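Local structure of DNA damage response protein Rtt109, putative (5ZB9) at residues Thr50-His55 with Leu79-Ala84; Glu70-Gly75 with Tyr146-Ser151; Gln125-Pro130 with Phe407-Thr412; Leu160-Leu165 with Ala312-Gly317; Asn429-Gln434 with Lys447-Lys452. The protein probably catalyses transfer of the acetyl group of acetyl-CoA to histone lysines, acting as a histone H3 acetyltransferase linked to the DNA damage response. All coordinates share one frame; numbering follows the deposited sequence.

Contact 1 (Thr50-His55 with Leu79-Ala84); sequences TFCENH and LVYGTA
A beta hairpin of the central sheet joins strands 50-61 and 71-82, and here Phe-51 and Glu-53 bond to Gly-82 and Val-80. The strand axes approach to 4.6 Å and run at 162° to each other, so the pairing is antiparallel. Phe-51 with Gly-82 and Glu-53 with Val-80 are hydrogen-bonded pairs. In the first, Phe-51 N donates to Gly-82 O (3.0 Å) and Gly-82 N to Phe-51 O (2.9 Å); in the second, Val-80 N reaches Glu-53 O nearly straight, at 178°. Between them lies the non-hydrogen-bonded pair Cys-52 and Tyr-81. With SG anti to the backbone N (chi1 -172°), the thiol sits over one face of the phenol ring: SG is 4.0 Å from the Tyr-81 ring centroid, displaced toward the rim, a sulfur-aromatic contact. On the same face of the sheet, Asn-54 and Leu-79 lie side by side, OD1 of Asn-54 being 3.3 Å from CD2 of Leu-79. On the other face, His-55 CD2 meets Val-80 CG2 at 3.6 Å, while His-55 ND1 bonds to His-27 on strand 22-35. Alternating hydrogen-bonded and non-hydrogen-bonded pairs with regular side-chain alternation are typical of an antiparallel hairpin inside a sheet.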
# COMPACT_ATOMS: atom_id res chain seq x y z
N THR A 50 -18.10 1.79 1.72
CA THR A 50 -16.66 1.90 1.87
C THR A 50 -16.22 3.33 2.17
O THR A 50 -16.70 4.29 1.56
CB THR A 50 -15.93 1.39 0.59
OG1 THR A 50 -16.40 0.07 0.26
CG2 THR A 50 -14.43 1.35 0.79
N PHE A 51 -15.31 3.47 3.12
CA PHE A 51 -14.74 4.78 3.42
C PHE A 51 -13.24 4.77 3.13
O PHE A 51 -12.60 3.73 3.23
CB PHE A 51 -15.01 5.18 4.87
CG PHE A 51 -16.47 5.36 5.17
CD1 PHE A 51 -17.26 4.27 5.51
CD2 PHE A 51 -17.05 6.62 5.11
CE1 PHE A 51 -18.61 4.43 5.77
CE2 PHE A 51 -18.40 6.79 5.38
CZ PHE A 51 -19.18 5.69 5.71
N CYS A 52 -12.70 5.92 2.76
CA CYS A 52 -11.27 6.01 2.52
C CYS A 52 -10.64 7.15 3.30
O CYS A 52 -11.24 8.20 3.48
CB CYS A 52 -10.96 6.16 1.03
SG CYS A 52 -9.19 6.06 0.66
N GLU A 53 -9.42 6.92 3.76
CA GLU A 53 -8.65 7.89 4.52
C GLU A 53 -7.29 8.06 3.85
O GLU A 53 -6.57 7.08 3.69
CB GLU A 53 -8.51 7.43 5.98
CG GLU A 53 -7.62 8.29 6.89
CD GLU A 53 -7.50 7.71 8.31
OE1 GLU A 53 -8.16 6.69 8.59
OE2 GLU A 53 -6.75 8.27 9.14
N ASN A 54 -6.96 9.28 3.43
CA ASN A 54 -5.66 9.53 2.81
C ASN A 54 -4.57 9.81 3.83
O ASN A 54 -4.80 10.51 4.82
CB ASN A 54 -5.72 10.71 1.85
CG ASN A 54 -6.71 10.51 0.73
OD1 ASN A 54 -7.08 9.38 0.39
ND2 ASN A 54 -7.16 11.61 0.14
N HIS A 55 -3.38 9.27 3.59
CA HIS A 55 -2.20 9.57 4.40
C HIS A 55 -1.02 9.88 3.52
O HIS A 55 -0.75 9.17 2.55
CB HIS A 55 -1.84 8.40 5.30
CG HIS A 55 -2.85 8.11 6.36
ND1 HIS A 55 -2.79 8.68 7.61
CD2 HIS A 55 -3.94 7.31 6.36
CE1 HIS A 55 -3.81 8.25 8.34
NE2 HIS A 55 -4.51 7.41 7.60
N LEU A 79 -3.28 4.94 1.15
CA LEU A 79 -4.73 5.04 1.28
C LEU A 79 -5.26 3.93 2.18
O LEU A 79 -4.97 2.75 1.95
CB LEU A 79 -5.40 4.97 -0.08
CG LEU A 79 -4.78 5.81 -1.20
CD1 LEU A 79 -5.49 5.54 -2.52
CD2 LEU A 79 -4.81 7.30 -0.86
N VAL A 80 -6.03 4.30 3.20
CA VAL A 80 -6.65 3.31 4.07
C VAL A 80 -8.13 3.21 3.76
O VAL A 80 -8.87 4.18 3.92
CB VAL A 80 -6.46 3.65 5.57
CG1 VAL A 80 -7.01 2.53 6.45
CG2 VAL A 80 -5.00 3.90 5.89
N TYR A 81 -8.55 2.04 3.30
CA TYR A 81 -9.96 1.76 3.02
C TYR A 81 -10.57 0.97 4.16
O TYR A 81 -9.91 0.13 4.78
CB TYR A 81 -10.13 0.98 1.72
CG TYR A 81 -9.59 1.66 0.48
CD1 TYR A 81 -8.28 1.45 0.07
CD2 TYR A 81 -10.40 2.48 -0.29
CE1 TYR A 81 -7.79 2.06 -1.07
CE2 TYR A 81 -9.92 3.09 -1.43
CZ TYR A 81 -8.62 2.88 -1.82
OH TYR A 81 -8.14 3.49 -2.95
N GLY A 82 -11.85 1.22 4.45
CA GLY A 82 -12.56 0.45 5.44
C GLY A 82 -13.94 0.04 4.97
O GLY A 82 -14.70 0.84 4.44
N THR A 83 -14.25 -1.25 5.14
CA THR A 83 -15.61 -1.74 5.06
C THR A 83 -15.95 -2.39 6.40
O THR A 83 -15.14 -2.36 7.33
CB THR A 83 -15.82 -2.78 3.93
OG1 THR A 83 -15.01 -3.93 4.18
CG2 THR A 83 -15.48 -2.19 2.57
N ALA A 84 -17.12 -2.99 6.50
CA ALA A 84 -17.50 -3.63 7.75
C ALA A 84 -16.59 -4.82 8.03
O ALA A 84 -16.34 -5.15 9.19
CB ALA A 84 -18.94 -4.06 7.71

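Contact 2 (Glu70-Gly75 with Tyr146-Ser151)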
# COMPACT_ATOMS: atom_id res chain seq x y z
N GLU A 70 15.72 22.83 4.71
CA GLU A 70 15.33 21.43 4.61
C GLU A 70 15.29 21.02 3.15
O GLU A 70 14.99 21.84 2.28
CB GLU A 70 13.95 21.20 5.23
CG GLU A 70 13.90 21.27 6.75
CD GLU A 70 12.50 21.00 7.28
OE1 GLU A 70 11.77 20.20 6.66
OE2 GLU A 70 12.13 21.61 8.31
N VAL A 71 15.60 19.76 2.86
CA VAL A 71 15.25 19.22 1.55
C VAL A 71 14.54 17.87 1.70
O VAL A 71 15.00 16.97 2.40
CB VAL A 71 16.48 19.08 0.62
CG1 VAL A 71 17.51 18.11 1.17
CG2 VAL A 71 16.04 18.68 -0.77
N ILE A 72 13.38 17.77 1.05
CA ILE A 72 12.62 16.53 1.04
C ILE A 72 13.41 15.42 0.36
O ILE A 72 13.94 15.61 -0.73
CB ILE A 72 11.27 16.72 0.32
CG1 ILE A 72 10.33 17.55 1.19
CG2 ILE A 72 10.65 15.38 -0.01
CD1 ILE A 72 9.05 17.91 0.49
N ILE A 73 13.50 14.26 1.00
CA ILE A 73 14.20 13.13 0.41
C ILE A 73 13.28 11.99 0.00
O ILE A 73 13.66 11.12 -0.77
CB ILE A 73 15.27 12.57 1.36
CG1 ILE A 73 14.61 12.06 2.64
CG2 ILE A 73 16.32 13.62 1.65
CD1 ILE A 73 15.46 11.11 3.43
N PHE A 74 12.05 11.99 0.52
CA PHE A 74 11.17 10.86 0.31
C PHE A 74 9.72 11.23 0.54
O PHE A 74 9.42 12.01 1.44
CB PHE A 74 11.57 9.70 1.22
CG PHE A 74 10.84 8.41 0.93
CD1 PHE A 74 11.07 7.73 -0.26
CD2 PHE A 74 9.95 7.88 1.85
CE1 PHE A 74 10.41 6.53 -0.54
CE2 PHE A 74 9.29 6.68 1.59
CZ PHE A 74 9.52 6.01 0.39
N GLY A 75 8.84 10.68 -0.27
CA GLY A 75 7.42 10.90 -0.09
C GLY A 75 6.65 9.61 -0.29
O GLY A 75 6.90 8.87 -1.25
N TYR A 146 4.09 10.52 -9.59
CA TYR A 146 3.67 11.92 -9.58
C TYR A 146 4.66 12.82 -8.85
O TYR A 146 5.05 13.88 -9.34
CB TYR A 146 2.30 12.07 -8.90
CG TYR A 146 1.14 11.40 -9.59
CD1 TYR A 146 0.18 12.15 -10.26
CD2 TYR A 146 0.97 10.02 -9.55
CE1 TYR A 146 -0.90 11.54 -10.88
CE2 TYR A 146 -0.10 9.40 -10.16
CZ TYR A 146 -1.04 10.17 -10.83
OH TYR A 146 -2.11 9.57 -11.45
N LEU A 147 5.08 12.35 -7.68
CA LEU A 147 5.50 13.20 -6.57
C LEU A 147 6.49 14.31 -6.88
O LEU A 147 6.18 15.47 -6.66
CB LEU A 147 6.08 12.32 -5.46
CG LEU A 147 4.99 11.68 -4.60
CD1 LEU A 147 5.61 11.05 -3.37
CD2 LEU A 147 3.93 12.70 -4.23
N PHE A 148 7.68 13.97 -7.36
CA PHE A 148 8.74 14.96 -7.42
C PHE A 148 9.27 15.20 -8.83
O PHE A 148 10.23 14.56 -9.26
CB PHE A 148 9.88 14.55 -6.49
CG PHE A 148 9.43 14.25 -5.09
CD1 PHE A 148 8.83 15.23 -4.32
CD2 PHE A 148 9.61 12.98 -4.55
CE1 PHE A 148 8.40 14.96 -3.03
CE2 PHE A 148 9.20 12.71 -3.25
CZ PHE A 148 8.59 13.71 -2.49
N PRO A 149 8.65 16.15 -9.55
CA PRO A 149 9.03 16.40 -10.94
C PRO A 149 10.41 17.05 -11.06
O PRO A 149 10.77 17.94 -10.29
CB PRO A 149 7.93 17.34 -11.44
CG PRO A 149 6.80 17.12 -10.49
CD PRO A 149 7.47 16.93 -9.17
N GLY A 150 11.17 16.58 -12.04
CA GLY A 150 12.49 17.12 -12.28
C GLY A 150 13.55 16.39 -11.48
O GLY A 150 14.73 16.42 -11.84
N SER A 151 13.13 15.74 -10.40
CA SER A 151 14.06 14.97 -9.58
C SER A 151 14.69 13.85 -10.41
O SER A 151 15.75 13.33 -10.07
CB SER A 151 13.36 14.39 -8.34
OG SER A 151 12.35 13.47 -8.71
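Phe-148 and Leu-147 of the loop before helix 162-177 lean on Gly-75 of strand 71-82. Phe-148 loses the most surface, and its ring meets the strand with its rim: CE2 is 3.6 Å from Gly-75 N, which lies in the ring plane at the edge. Nearby, CZ of Phe-148 is 3.6 Å from CG2 of Ile-72, and the two side chains cross at about a right angle. Leu-147 brings CD1 to 3.3 Å from Gly-75 O. Having no side chain, Gly-75 lets the leucine methyl and the phenyl rim both come directly onto its backbone. One face of the Phe-148 ring is covered from within its own segment, by Leu-147 CB lying 3.7 Å above the ring plane, over its centre. Beyond these segments, Phe-436 packs edge-to-face with Phe-148. The type II turn from Phe-148 to Ser-151 then leads the loop off the strand. Ile-73 and Phe-74 both pair with Val-59, which gives the strand a classic beta bulge just before the glycine that receives the loop.

Contact 3 (Gln125-Pro130 with Phe407-Thr412); sequences QTHQRP and FFWPDT
Arg-129, just past the end of helix 111-127, reaches across the loop 407-412 toward Phe-407. Its CB points at that loop, and CG, the next atom, is 4.2 Å from CD of Pro-410, where the two side chains cross at about a right angle. CD follows, 3.7 Å from the carbonyl oxygen of Phe-408. At that point the chain bends (chi3 -77°), and the turn swings the guanidinium up to the phenyl ring: NH1 lies 3.7 Å from CD1 of Phe-407. The two planes are only 18° apart, and CE1 of Phe-407 stands over one face of the guanidinium, toward its rim. At the tip, NH2 donates to Thr-83 O and Thr-87 OG1, so the group is also tied to the sheet. Two further contacts lie nearer the helix. The Thr-412 methyl CG2 packs 3.7 Å from CB of Thr-126, whose own hydroxyl bonds back to Phe-122 O in the helix. Trp-409 NE1 comes to 3.9 Å from His-127 ND1 at the edge of the imidazole, with the ring planes 81° apart; the indole N-H has a weak bond to Glu-53 OE1. No hydrogen bond spans the two segments, which implies that van der Waals packing, including the near-parallel approach of guanidinium to phenyl, joins them, while Arg-129, the Thr-126 hydroxyl and, weakly, the indole N-H bond to neighbouring residues.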
# COMPACT_ATOMS: atom_id res chain seq x y z
N GLN A 125 -0.86 -0.71 13.03
CA GLN A 125 -1.13 -0.67 14.47
C GLN A 125 -2.34 0.18 14.81
O GLN A 125 -3.13 -0.17 15.68
CB GLN A 125 0.09 -0.13 15.24
CG GLN A 125 1.35 -0.98 15.08
CD GLN A 125 2.59 -0.31 15.67
OE1 GLN A 125 2.49 0.52 16.58
NE2 GLN A 125 3.76 -0.65 15.14
N THR A 126 -2.51 1.29 14.10
CA THR A 126 -3.53 2.27 14.45
C THR A 126 -4.85 2.10 13.71
O THR A 126 -5.80 2.81 13.99
CB THR A 126 -3.04 3.71 14.21
OG1 THR A 126 -2.77 3.90 12.82
CG2 THR A 126 -1.78 4.00 15.00
N HIS A 127 -4.92 1.17 12.76
CA HIS A 127 -6.16 0.99 12.00
C HIS A 127 -6.68 -0.42 12.12
O HIS A 127 -7.77 -0.74 11.63
CB HIS A 127 -5.94 1.38 10.53
CG HIS A 127 -5.70 2.84 10.35
ND1 HIS A 127 -6.70 3.72 10.01
CD2 HIS A 127 -4.58 3.58 10.52
CE1 HIS A 127 -6.20 4.94 9.95
NE2 HIS A 127 -4.92 4.88 10.26
N GLN A 128 -5.90 -1.25 12.78
CA GLN A 128 -6.32 -2.60 13.14
C GLN A 128 -7.58 -2.55 14.01
O GLN A 128 -7.59 -1.93 15.06
CB GLN A 128 -5.19 -3.31 13.88
CG GLN A 128 -5.50 -4.73 14.27
CD GLN A 128 -5.72 -5.61 13.06
OE1 GLN A 128 -6.85 -5.81 12.62
NE2 GLN A 128 -4.63 -6.15 12.52
N ARG A 129 -8.64 -3.21 13.57
CA ARG A 129 -9.86 -3.32 14.36
C ARG A 129 -9.99 -4.75 14.88
O ARG A 129 -9.59 -5.69 14.20
CB ARG A 129 -11.10 -2.96 13.53
CG ARG A 129 -11.31 -1.48 13.32
CD ARG A 129 -12.54 -1.26 12.47
NE ARG A 129 -12.27 -1.53 11.06
CZ ARG A 129 -13.19 -1.93 10.18
NH1 ARG A 129 -14.44 -2.13 10.57
NH2 ARG A 129 -12.84 -2.13 8.92
N PRO A 130 -10.54 -4.90 16.10
CA PRO A 130 -10.74 -6.23 16.70
C PRO A 130 -11.65 -7.12 15.86
O PRO A 130 -12.75 -6.71 15.49
CB PRO A 130 -11.41 -5.90 18.04
CG PRO A 130 -11.02 -4.50 18.33
CD PRO A 130 -10.93 -3.81 17.01
N PHE A 407 -20.06 1.92 10.36
CA PHE A 407 -19.26 1.29 11.43
C PHE A 407 -18.28 2.28 12.09
O PHE A 407 -18.12 3.41 11.62
CB PHE A 407 -18.48 0.11 10.85
CG PHE A 407 -17.65 0.47 9.66
CD1 PHE A 407 -16.35 0.95 9.81
CD2 PHE A 407 -18.17 0.36 8.38
CE1 PHE A 407 -15.59 1.31 8.72
CE2 PHE A 407 -17.41 0.72 7.27
CZ PHE A 407 -16.12 1.20 7.45
N PHE A 408 -17.61 1.84 13.15
CA PHE A 408 -16.72 2.73 13.90
C PHE A 408 -15.28 2.73 13.36
O PHE A 408 -14.61 1.70 13.30
CB PHE A 408 -16.70 2.35 15.39
CG PHE A 408 -15.84 3.25 16.23
CD1 PHE A 408 -16.13 4.61 16.34
CD2 PHE A 408 -14.73 2.75 16.90
CE1 PHE A 408 -15.33 5.44 17.11
CE2 PHE A 408 -13.93 3.58 17.68
CZ PHE A 408 -14.23 4.93 17.78
N TRP A 409 -14.82 3.92 12.98
CA TRP A 409 -13.48 4.11 12.45
C TRP A 409 -12.60 4.85 13.46
O TRP A 409 -12.67 6.08 13.57
CB TRP A 409 -13.55 4.87 11.13
CG TRP A 409 -12.24 5.01 10.41
CD1 TRP A 409 -11.09 5.60 10.87
CD2 TRP A 409 -11.96 4.58 9.07
NE1 TRP A 409 -10.11 5.54 9.91
CE2 TRP A 409 -10.62 4.92 8.80
CE3 TRP A 409 -12.71 3.93 8.08
CZ2 TRP A 409 -10.01 4.63 7.57
CZ3 TRP A 409 -12.10 3.65 6.86
CH2 TRP A 409 -10.77 4.00 6.62
N PRO A 410 -11.76 4.10 14.19
CA PRO A 410 -10.88 4.69 15.22
C PRO A 410 -9.87 5.67 14.63
O PRO A 410 -9.18 5.33 13.66
CB PRO A 410 -10.17 3.46 15.81
CG PRO A 410 -11.00 2.27 15.40
CD PRO A 410 -11.59 2.64 14.08
N ASP A 411 -9.78 6.86 15.21
CA ASP A 411 -8.80 7.83 14.73
C ASP A 411 -7.65 8.01 15.72
O ASP A 411 -7.66 8.91 16.58
CB ASP A 411 -9.47 9.17 14.41
CG ASP A 411 -10.14 9.82 15.61
OD1 ASP A 411 -10.48 9.09 16.57
OD2 ASP A 411 -10.33 11.05 15.59
N THR A 412 -6.65 7.15 15.60
CA THR A 412 -5.47 7.22 16.45
C THR A 412 -4.19 7.39 15.63
O THR A 412 -3.13 7.74 16.18
CB THR A 412 -5.34 5.97 17.34
OG1 THR A 412 -3.99 5.88 17.83
CG2 THR A 412 -5.69 4.72 16.55

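Contact 4 (Leu160-Leu165 with Ala312-Gly317)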
# COMPACT_ATOMS: atom_id res chain seq x y z
N LEU A 160 15.36 2.00 -9.25
CA LEU A 160 15.40 0.57 -9.52
C LEU A 160 14.54 0.21 -10.73
O LEU A 160 13.60 0.94 -11.06
CB LEU A 160 14.92 -0.20 -8.28
CG LEU A 160 15.69 0.05 -6.99
CD1 LEU A 160 14.98 -0.59 -5.82
CD2 LEU A 160 17.10 -0.49 -7.13
N ASP A 161 14.84 -0.90 -11.39
CA ASP A 161 13.94 -1.41 -12.42
C ASP A 161 12.81 -2.24 -11.78
O ASP A 161 12.74 -2.36 -10.55
CB ASP A 161 14.72 -2.21 -13.49
CG ASP A 161 15.33 -3.51 -12.95
OD1 ASP A 161 15.26 -3.79 -11.74
OD2 ASP A 161 15.89 -4.26 -13.79
N ASP A 162 11.92 -2.79 -12.60
CA ASP A 162 10.78 -3.54 -12.08
C ASP A 162 11.17 -4.67 -11.12
O ASP A 162 10.61 -4.78 -10.03
CB ASP A 162 9.94 -4.12 -13.23
CG ASP A 162 9.43 -3.06 -14.17
OD1 ASP A 162 9.36 -3.34 -15.38
OD2 ASP A 162 9.09 -1.96 -13.69
N ARG A 163 12.13 -5.50 -11.52
CA ARG A 163 12.52 -6.63 -10.68
C ARG A 163 13.10 -6.15 -9.36
O ARG A 163 12.83 -6.73 -8.32
CB ARG A 163 13.52 -7.53 -11.41
CG ARG A 163 12.89 -8.34 -12.53
CD ARG A 163 13.92 -9.18 -13.29
NE ARG A 163 13.34 -9.74 -14.50
CZ ARG A 163 12.84 -10.97 -14.59
NH1 ARG A 163 12.86 -11.78 -13.53
NH2 ARG A 163 12.32 -11.41 -15.74
N GLY A 164 13.89 -5.09 -9.40
CA GLY A 164 14.46 -4.53 -8.19
C GLY A 164 13.41 -3.96 -7.26
O GLY A 164 13.51 -4.10 -6.04
N LEU A 165 12.40 -3.32 -7.84
CA LEU A 165 11.32 -2.73 -7.04
C LEU A 165 10.46 -3.79 -6.37
O LEU A 165 10.07 -3.64 -5.21
CB LEU A 165 10.45 -1.83 -7.90
CG LEU A 165 10.84 -0.36 -7.82
CD1 LEU A 165 10.08 0.46 -8.84
CD2 LEU A 165 10.62 0.16 -6.41
N ALA A 312 7.22 -7.09 -23.23
CA ALA A 312 8.35 -6.38 -23.85
C ALA A 312 9.40 -5.99 -22.81
O ALA A 312 10.03 -4.95 -22.93
CB ALA A 312 7.88 -5.14 -24.61
N GLY A 313 9.57 -6.82 -21.78
CA GLY A 313 10.57 -6.55 -20.77
C GLY A 313 10.07 -5.86 -19.51
O GLY A 313 10.83 -5.72 -18.56
N ARG A 314 8.81 -5.43 -19.50
CA ARG A 314 8.24 -4.81 -18.31
C ARG A 314 7.62 -5.86 -17.37
O ARG A 314 7.07 -6.86 -17.81
CB ARG A 314 7.18 -3.77 -18.69
CG ARG A 314 7.70 -2.61 -19.54
CD ARG A 314 8.91 -1.93 -18.91
NE ARG A 314 8.69 -1.55 -17.52
CZ ARG A 314 8.21 -0.38 -17.12
NH1 ARG A 314 7.90 0.55 -18.02
NH2 ARG A 314 8.04 -0.13 -15.83
N LEU A 315 7.73 -5.63 -16.06
CA LEU A 315 7.02 -6.46 -15.09
C LEU A 315 6.33 -5.59 -14.05
O LEU A 315 6.75 -4.46 -13.79
CB LEU A 315 7.97 -7.43 -14.39
CG LEU A 315 8.64 -8.55 -15.21
CD1 LEU A 315 9.63 -9.32 -14.34
CD2 LEU A 315 7.59 -9.49 -15.80
N VAL A 316 5.26 -6.11 -13.47
CA VAL A 316 4.68 -5.52 -12.28
C VAL A 316 4.38 -6.64 -11.29
O VAL A 316 3.95 -7.73 -11.68
CB VAL A 316 3.41 -4.68 -12.59
CG1 VAL A 316 2.56 -5.36 -13.64
CG2 VAL A 316 2.60 -4.42 -11.34
N GLY A 317 4.65 -6.40 -10.02
CA GLY A 317 4.31 -7.36 -9.00
C GLY A 317 3.14 -6.86 -8.18
O GLY A 317 3.04 -5.67 -7.87
O HOH W 1 11.51 -5.16 -16.11
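Asp-162, in the first turn of helix 162-177, receives Arg-314 and Leu-315 on one carboxylate. Arg-314 grips it side-on with two nitrogens: NE donates to OD1 of Asp-162 at 2.9 Å and 175°, and NH2 to OD2 of the same residue at 3.0 Å. Both oxygens use syn lone pairs, and the carboxylate and guanidinium planes are just 10° apart. Leu-315 N adds a third bond, 2.9 Å to OD1 of Asp-162, arriving 50° out of the carboxylate plane. A water also donates to OD1 of Asp-162 and, at 2.6 Å, to the carbonyl oxygen of Gly-313. OD2 of Asp-162 has a further donor in Ala-142 N, and Ala-142 O takes a bond from Arg-314 NH2. Asp-161, the helix N-cap, accepts from Gly-164 N through OD1 (3.0 Å). Leu-315 then turns its CD1 over the centre of the Arg-163 guanidinium, 3.6 Å from CZ of Arg-163, whose NH1 is salt-bridged to Glu-216. Four protein bonds, two to each oxygen, and a water fix the rotation of the Asp-162 carboxylate, and its place at a helix N-terminus would probably favour the charged form, so the anion ties the helix start to the incoming loop.

Contact 5 (Asn429-Gln434 with Lys447-Lys452)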
# COMPACT_ATOMS: atom_id res chain seq x y z
N ASN A 429 -1.06 18.42 -4.71
CA ASN A 429 -0.90 19.09 -5.99
C ASN A 429 0.15 20.20 -5.93
O ASN A 429 0.91 20.37 -6.88
CB ASN A 429 -2.22 19.66 -6.46
CG ASN A 429 -3.18 18.59 -6.90
OD1 ASN A 429 -2.76 17.53 -7.36
ND2 ASN A 429 -4.47 18.86 -6.75
N PHE A 430 0.18 20.94 -4.83
CA PHE A 430 1.19 21.99 -4.66
C PHE A 430 2.58 21.38 -4.75
O PHE A 430 3.47 21.93 -5.41
CB PHE A 430 1.01 22.70 -3.32
CG PHE A 430 1.94 23.87 -3.13
CD1 PHE A 430 1.54 25.16 -3.50
CD2 PHE A 430 3.21 23.70 -2.59
CE1 PHE A 430 2.39 26.23 -3.33
CE2 PHE A 430 4.07 24.77 -2.43
CZ PHE A 430 3.66 26.04 -2.80
N LEU A 431 2.77 20.25 -4.09
CA LEU A 431 4.05 19.57 -4.07
C LEU A 431 4.45 19.13 -5.47
O LEU A 431 5.61 19.26 -5.87
CB LEU A 431 4.00 18.37 -3.12
CG LEU A 431 5.29 17.57 -2.93
CD1 LEU A 431 6.45 18.48 -2.50
CD2 LEU A 431 5.08 16.45 -1.91
N ILE A 432 3.49 18.60 -6.21
CA ILE A 432 3.73 18.13 -7.56
C ILE A 432 4.08 19.29 -8.49
O ILE A 432 4.85 19.13 -9.43
CB ILE A 432 2.50 17.37 -8.11
CG1 ILE A 432 2.22 16.13 -7.25
CG2 ILE A 432 2.70 16.95 -9.55
CD1 ILE A 432 0.97 15.38 -7.66
N ASP A 433 3.54 20.47 -8.21
CA ASP A 433 3.81 21.65 -9.03
C ASP A 433 5.18 22.27 -8.78
O ASP A 433 5.49 23.32 -9.35
CB ASP A 433 2.74 22.72 -8.82
CG ASP A 433 1.37 22.29 -9.31
OD1 ASP A 433 1.29 21.32 -10.11
OD2 ASP A 433 0.37 22.93 -8.91
N GLN A 434 6.00 21.66 -7.93
CA GLN A 434 7.28 22.26 -7.58
C GLN A 434 8.42 21.69 -8.41
O GLN A 434 8.19 20.89 -9.31
CB GLN A 434 7.58 22.06 -6.09
CG GLN A 434 6.48 22.60 -5.19
CD GLN A 434 6.20 24.08 -5.43
OE1 GLN A 434 7.12 24.90 -5.43
NE2 GLN A 434 4.93 24.42 -5.63
N LYS A 447 10.87 24.21 1.45
CA LYS A 447 10.42 25.33 2.28
C LYS A 447 9.03 25.81 1.86
O LYS A 447 8.19 26.12 2.70
CB LYS A 447 11.41 26.48 2.21
CG LYS A 447 10.94 27.75 2.92
CD LYS A 447 12.07 28.75 3.01
CE LYS A 447 11.64 30.01 3.75
NZ LYS A 447 12.79 30.92 3.98
N ALA A 448 8.81 25.86 0.56
CA ALA A 448 7.54 26.34 0.03
C ALA A 448 6.39 25.40 0.39
O ALA A 448 5.33 25.85 0.83
CB ALA A 448 7.63 26.51 -1.49
N TRP A 449 6.59 24.10 0.19
CA TRP A 449 5.54 23.12 0.50
C TRP A 449 5.26 23.07 2.01
O TRP A 449 4.11 22.93 2.42
CB TRP A 449 5.92 21.73 -0.02
CG TRP A 449 4.84 20.69 0.23
CD1 TRP A 449 3.67 20.53 -0.45
CD2 TRP A 449 4.85 19.68 1.25
NE1 TRP A 449 2.95 19.49 0.08
CE2 TRP A 449 3.65 18.95 1.12
CE3 TRP A 449 5.75 19.33 2.26
CZ2 TRP A 449 3.33 17.89 1.97
CZ3 TRP A 449 5.43 18.27 3.10
CH2 TRP A 449 4.23 17.56 2.94
N ALA A 450 6.31 23.19 2.81
CA ALA A 450 6.18 23.13 4.26
C ALA A 450 5.31 24.27 4.77
O ALA A 450 4.49 24.08 5.67
CB ALA A 450 7.55 23.16 4.93
N GLU A 451 5.49 25.44 4.18
CA GLU A 451 4.71 26.61 4.55
C GLU A 451 3.26 26.47 4.08
O GLU A 451 2.34 26.84 4.81
CB GLU A 451 5.33 27.87 3.97
CG GLU A 451 6.64 28.24 4.63
CD GLU A 451 7.37 29.35 3.89
OE1 GLU A 451 6.95 29.67 2.75
OE2 GLU A 451 8.35 29.89 4.44
N LYS A 452 3.08 25.94 2.88
CA LYS A 452 1.75 25.71 2.33
C LYS A 452 0.95 24.75 3.21
O LYS A 452 -0.24 24.97 3.47
CB LYS A 452 1.85 25.14 0.91
CG LYS A 452 0.52 24.80 0.29
CD LYS A 452 -0.28 26.05 0.02
CE LYS A 452 -1.64 25.71 -0.55
NZ LYS A 452 -2.52 26.92 -0.62
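Phe-430 and Leu-431, consecutive on helix 421-432, point at Trp-449 and Lys-452 of helix 439-457; the Phe-430 ring is met on both faces, the indole on one face and at its edge. Over one face of the Phe-430 ring lies Lys-452: its CG is 4.0 Å from the ring centroid and 17° off the normal, a CH-pi contact. That CG, anti to the backbone N (chi1 177°), is set over the ring, and the bend at chi2 (68°) carries CD toward CD1 of Phe-430 while the charged end leads away. On the opposite face the amide nitrogen of Gln-434 stands 3.3 Å above the ring plane, toward the rim, and donates to Phe-430 O at 2.9 Å, a bond that ties the amide, just past the helix end, back to the last turn. Trp-449 receives Phe-430 at its edge, CD2 of the phenyl being 3.9 Å from CD1 of the indole. One face of the indole takes Leu-431, with CD1 4.1 Å from the centroid of the five-membered ring of Trp-449 in a second CH-pi contact. Nearer the backbone, Leu-431 CB comes to 3.5 Å from Trp-449 CD1. Phe-56 and Ile-72 of the sheet also touch Leu-431. Apolar and CH-pi contacts therefore carry this helix pair; no hydrogen bond joins the two segments, and the indole N-H is bonded instead to the main-chain O of Ala-427 on helix 421-432.

How the contacts relate
Contacts 1 and 3 are neighbours, their centres 11 Å apart, and Val-80 O lies 3.3 Å from Trp-409 CH2, so the loop 407-412 packs directly on the hairpin. Contacts 2 and 5, centres 10 Å apart, share an apolar cluster, where Phe-148 CE1 is 3.8 Å from Leu-431 CD2. Strand 71-82 runs through both regions, serving contacts 1 and 2, whose centres are 25 Å apart. Contact 4 touches none of the others and lies across the chain's centre from contacts 1 and 3. For the CoA site, unoccupied in this model, the side chain of Phe-74 is about 4 Å from those of Ala-94 and Leu-112, and that of Arg-163 about 10 Å from that of Trp-168.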